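Local atomic coordinates of succinate dehydrogenase subunit A (Mycolicibacterium smegmatis, PDB entry 7D6V), a protein that probably oxidises succinate to fumarate as the FAD-carrying flavoprotein subunit of a respiratory complex that passes electrons on to quinone. Residues Lys214-Ser219 / Glu244-His249; Ala486-Ser491 / Asn542-Ser547. All coordinates share one frame; numbering follows the deposited sequence.

Both contacts are buried and apolar, and their centres lie about 11 Å apart, contact 2 being the farther from the centre of the chain. Contact 1 lies in the FAD-binding part of the chain and sets a loop phenylalanine against a β-strand; contact 2, in the C-terminal part, joins two helices through a leucine. Aromatic edge-to-face geometry marks the first, aliphatic packing beside a serine hydroxyl the second. They share no segment but meet directly through polar groups: Lys217 NZ lies 2.8 Å from Gln490 OE1, and Gln489 NE2 lies 2.9 Å from Lys214 O, both probable hydrogen bonds. Ser215 also packs against Met543, so loop 214-219 borders both helices of contact 2.

Contact 1: Lys214-Ser219 / Glu244-His249; sequences KSFKVS and EFIQFH
Phe216 reaches across from its loop to Phe248 and Ile246 and buries the most surface of the three. Its ring and that of Phe248 form an offset edge-to-face pair: the centroids of the Phe216 and Phe248 rings are 5.7 Å apart, the planes stand at 71°, and the edge of Phe248 is directed toward the face of Phe216. The nearest atoms are Phe216 CE2 and Phe248 CZ at 3.9 Å, with Phe248 CE2 4.0 Å from the same Phe216 CE2, so one side of the Phe248 rim does the touching. Phe216 CE2 lies near the plane of the Phe248 ring. The CB of Phe248 does not head for the loop; with CG beside the backbone N (chi1 -66°), the ring still brings its outer end there.

Ile246 and Phe248 are two residues apart on strand 246-253, which pairs antiparallel with strand 383-395 in the FAD-binding part of the flavoprotein, and both side chains meet the same ring. From Ile246 the extended branch (chi2 174°) carries CD1 to Phe216 CZ at 4.0 Å and Phe216 CE1 at 4.1 Å, an oblique approach made from the direction opposite to that of Phe216. The CG2 branch of Ile246 serves its neighbour instead, sitting 3.6 Å above one face of the Phe248 ring, displaced toward the rim. Beyond these three residues, Phe216 also touches Met492 of helix 481-495, and Ile246 touches Val550 of helix 532-556; the Ile246 side chain is about 11 Å from the FAD.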
# COMPACT_ATOMS: atom_id res chain seq x y z
N LYS A 214 8.09 -17.04 9.11
CA LYS A 214 9.48 -16.65 9.31
C LYS A 214 10.35 -17.80 9.81
O LYS A 214 11.55 -17.60 10.00
CB LYS A 214 9.58 -15.47 10.28
CG LYS A 214 9.07 -14.17 9.71
CD LYS A 214 9.48 -14.02 8.25
CE LYS A 214 10.68 -13.11 8.10
NZ LYS A 214 10.85 -12.65 6.70
N SER A 215 9.78 -18.98 10.03
CA SER A 215 10.58 -20.14 10.38
C SER A 215 11.21 -20.80 9.16
O SER A 215 12.01 -21.73 9.33
CB SER A 215 9.71 -21.17 11.12
OG SER A 215 9.07 -20.58 12.23
N PHE A 216 10.88 -20.35 7.96
CA PHE A 216 11.34 -20.97 6.72
C PHE A 216 12.22 -20.00 5.95
O PHE A 216 12.00 -18.78 5.98
CB PHE A 216 10.15 -21.40 5.85
CG PHE A 216 9.43 -22.60 6.38
CD1 PHE A 216 8.50 -22.48 7.40
CD2 PHE A 216 9.68 -23.86 5.87
CE1 PHE A 216 7.84 -23.57 7.90
CE2 PHE A 216 9.02 -24.96 6.36
CZ PHE A 216 8.10 -24.82 7.37
N LYS A 217 13.22 -20.55 5.27
CA LYS A 217 14.18 -19.71 4.56
C LYS A 217 13.52 -18.95 3.42
O LYS A 217 13.78 -17.75 3.23
CB LYS A 217 15.33 -20.56 4.04
CG LYS A 217 16.47 -19.77 3.43
CD LYS A 217 17.59 -20.67 2.99
CE LYS A 217 18.72 -19.88 2.36
NZ LYS A 217 19.90 -20.74 2.07
N VAL A 218 12.67 -19.61 2.65
CA VAL A 218 11.96 -18.99 1.54
C VAL A 218 10.49 -18.90 1.91
O VAL A 218 9.84 -19.93 2.16
CB VAL A 218 12.15 -19.78 0.23
CG1 VAL A 218 11.68 -18.96 -0.95
CG2 VAL A 218 13.61 -20.17 0.06
N SER A 219 9.97 -17.69 1.95
CA SER A 219 8.59 -17.46 2.38
C SER A 219 8.13 -16.11 1.87
O SER A 219 8.94 -15.20 1.65
CB SER A 219 8.47 -17.53 3.90
OG SER A 219 7.11 -17.49 4.30
N GLU A 244 0.81 -29.79 10.50
CA GLU A 244 1.56 -30.36 9.40
C GLU A 244 1.05 -29.90 8.04
O GLU A 244 1.63 -30.28 7.02
CB GLU A 244 1.52 -31.89 9.46
CG GLU A 244 0.15 -32.48 9.20
CD GLU A 244 -0.71 -32.57 10.45
OE1 GLU A 244 -0.71 -31.63 11.26
OE2 GLU A 244 -1.39 -33.60 10.63
N PHE A 245 0.00 -29.09 8.00
CA PHE A 245 -0.61 -28.66 6.75
C PHE A 245 -0.20 -27.22 6.48
O PHE A 245 -0.76 -26.28 7.04
CB PHE A 245 -2.13 -28.82 6.82
CG PHE A 245 -2.57 -30.25 6.79
CD1 PHE A 245 -3.06 -30.85 7.93
CD2 PHE A 245 -2.47 -30.99 5.63
CE1 PHE A 245 -3.45 -32.16 7.91
CE2 PHE A 245 -2.87 -32.30 5.60
CZ PHE A 245 -3.36 -32.89 6.74
N ILE A 246 0.80 -27.06 5.62
CA ILE A 246 1.34 -25.76 5.26
C ILE A 246 1.29 -25.65 3.74
O ILE A 246 1.67 -26.58 3.03
CB ILE A 246 2.79 -25.59 5.77
CG1 ILE A 246 2.80 -25.50 7.29
CG2 ILE A 246 3.43 -24.36 5.15
CD1 ILE A 246 4.17 -25.48 7.88
N GLN A 247 0.79 -24.52 3.25
CA GLN A 247 0.75 -24.28 1.82
C GLN A 247 2.13 -23.86 1.34
O GLN A 247 2.72 -22.91 1.86
CB GLN A 247 -0.29 -23.23 1.48
CG GLN A 247 -0.64 -23.18 0.00
CD GLN A 247 -2.03 -22.67 -0.25
OE1 GLN A 247 -3.01 -23.38 -0.04
NE2 GLN A 247 -2.13 -21.43 -0.70
N PHE A 248 2.65 -24.58 0.35
CA PHE A 248 3.88 -24.22 -0.33
C PHE A 248 3.56 -23.98 -1.79
O PHE A 248 2.91 -24.81 -2.43
CB PHE A 248 4.93 -25.32 -0.22
CG PHE A 248 5.44 -25.55 1.17
CD1 PHE A 248 4.93 -26.57 1.95
CD2 PHE A 248 6.47 -24.78 1.68
CE1 PHE A 248 5.40 -26.79 3.22
CE2 PHE A 248 6.95 -25.00 2.95
CZ PHE A 248 6.42 -26.01 3.72
N HIS A 249 4.01 -22.88 -2.31
CA HIS A 249 3.97 -22.73 -3.76
C HIS A 249 5.28 -23.22 -4.36
O HIS A 249 6.35 -22.76 -3.95
CB HIS A 249 3.73 -21.28 -4.15
CG HIS A 249 3.35 -21.11 -5.58
ND1 HIS A 249 2.22 -21.69 -6.13
CD2 HIS A 249 3.93 -20.42 -6.59
CE1 HIS A 249 2.14 -21.37 -7.40
NE2 HIS A 249 3.16 -20.60 -7.71

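Contact 2: Ala486-Ser491 / Asn542-Ser547; sequences AELQQS and NMLLVS
Leu488 packing against Met543, Leu544 and Ser547 makes this a buried helix-helix contact in the C-terminal part of the flavoprotein, between helices 481-495 and 532-556. The two short segments run nearly parallel, with 19° between their directions, and their axes come no closer than 11.4 Å. Across that wide spacing, Leu488 supplies about half of the buried surface. With CG opposite the backbone N (chi1 169°), the branched end of Leu488 points at the facing helix, and its two methyls fall on residues within one turn: CD2 of Leu488 meets CB of Met543 at 3.9 Å, while CD1 of Leu488 lies 4.2 Å from CD2 of Leu544 and 3.7 Å from OG of Ser547.

The serine hydroxyl beside these methyls is satisfied within its own helix. Ser547 OG donates to Met543 O at 2.6 Å, at a C=O...O angle of 144° and from above the carbonyl plane; the same oxygen also accepts the helical backbone bond from Ser547 N. Leu512 and Leu515 of helix 502-518 also touch Leu488, and Leu515 touches Leu544. Three helices thus meet around these leucines, consistent with the helical bundle in the C-terminal domain of succinate dehydrogenase and fumarate reductase flavoproteins.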
# COMPACT_ATOMS: atom_id res chain seq x y z
N ALA A 486 18.89 -17.96 11.28
CA ALA A 486 19.24 -18.46 9.95
C ALA A 486 19.39 -19.97 9.95
O ALA A 486 18.96 -20.64 9.00
CB ALA A 486 20.53 -17.79 9.47
N GLU A 487 20.00 -20.53 10.99
CA GLU A 487 20.14 -21.98 11.06
C GLU A 487 18.78 -22.67 11.15
O GLU A 487 18.55 -23.69 10.49
CB GLU A 487 21.03 -22.38 12.23
CG GLU A 487 22.46 -21.89 12.10
CD GLU A 487 23.38 -22.51 13.12
OE1 GLU A 487 22.94 -23.43 13.84
OE2 GLU A 487 24.55 -22.08 13.20
N LEU A 488 17.88 -22.12 11.96
CA LEU A 488 16.53 -22.67 12.04
C LEU A 488 15.83 -22.61 10.69
O LEU A 488 15.17 -23.57 10.27
CB LEU A 488 15.71 -21.93 13.09
CG LEU A 488 14.21 -22.24 13.06
CD1 LEU A 488 13.93 -23.62 13.61
CD2 LEU A 488 13.42 -21.19 13.82
N GLN A 489 15.95 -21.47 10.00
CA GLN A 489 15.29 -21.32 8.71
C GLN A 489 15.82 -22.33 7.70
O GLN A 489 15.04 -22.96 6.97
CB GLN A 489 15.48 -19.90 8.19
CG GLN A 489 14.60 -18.88 8.88
CD GLN A 489 14.64 -17.54 8.20
OE1 GLN A 489 15.71 -17.00 7.93
NE2 GLN A 489 13.47 -16.98 7.93
N GLN A 490 17.14 -22.51 7.65
CA GLN A 490 17.72 -23.49 6.73
C GLN A 490 17.25 -24.90 7.06
O GLN A 490 16.89 -25.66 6.15
CB GLN A 490 19.24 -23.40 6.76
CG GLN A 490 19.93 -24.26 5.72
CD GLN A 490 19.66 -23.79 4.30
OE1 GLN A 490 20.27 -22.84 3.83
NE2 GLN A 490 18.73 -24.46 3.63
N SER A 491 17.25 -25.27 8.34
CA SER A 491 16.85 -26.62 8.71
C SER A 491 15.39 -26.88 8.37
O SER A 491 15.05 -27.95 7.84
CB SER A 491 17.10 -26.84 10.20
OG SER A 491 18.46 -26.66 10.51
N ASN A 542 9.23 -18.70 20.41
CA ASN A 542 7.99 -19.05 19.75
C ASN A 542 8.26 -19.80 18.45
O ASN A 542 7.57 -20.79 18.14
CB ASN A 542 7.16 -17.80 19.47
CG ASN A 542 7.02 -16.92 20.69
OD1 ASN A 542 6.83 -17.41 21.80
ND2 ASN A 542 7.10 -15.62 20.48
N MET A 543 9.25 -19.34 17.68
CA MET A 543 9.56 -20.02 16.43
C MET A 543 10.02 -21.45 16.67
O MET A 543 9.63 -22.37 15.94
CB MET A 543 10.61 -19.23 15.65
CG MET A 543 10.02 -18.18 14.73
SD MET A 543 11.21 -17.39 13.64
CE MET A 543 11.85 -16.11 14.71
N LEU A 544 10.84 -21.67 17.70
CA LEU A 544 11.31 -23.01 18.01
C LEU A 544 10.17 -23.92 18.44
O LEU A 544 10.09 -25.08 18.01
CB LEU A 544 12.39 -22.96 19.10
CG LEU A 544 13.76 -22.42 18.70
CD1 LEU A 544 14.61 -22.15 19.92
CD2 LEU A 544 14.46 -23.38 17.76
N LEU A 545 9.26 -23.41 19.28
CA LEU A 545 8.13 -24.22 19.71
C LEU A 545 7.24 -24.61 18.53
O LEU A 545 6.84 -25.77 18.38
CB LEU A 545 7.32 -23.45 20.77
CG LEU A 545 6.26 -24.22 21.55
CD1 LEU A 545 6.90 -25.36 22.29
CD2 LEU A 545 5.53 -23.30 22.50
N VAL A 546 6.95 -23.64 17.66
CA VAL A 546 6.09 -23.92 16.51
C VAL A 546 6.77 -24.89 15.55
O VAL A 546 6.12 -25.77 14.98
CB VAL A 546 5.69 -22.61 15.82
CG1 VAL A 546 5.05 -22.88 14.47
CG2 VAL A 546 4.74 -21.82 16.70
N SER A 547 8.08 -24.75 15.36
CA SER A 547 8.81 -25.67 14.49
C SER A 547 8.77 -27.10 15.04
O SER A 547 8.58 -28.05 14.28
CB SER A 547 10.25 -25.21 14.32
OG SER A 547 10.29 -23.86 13.89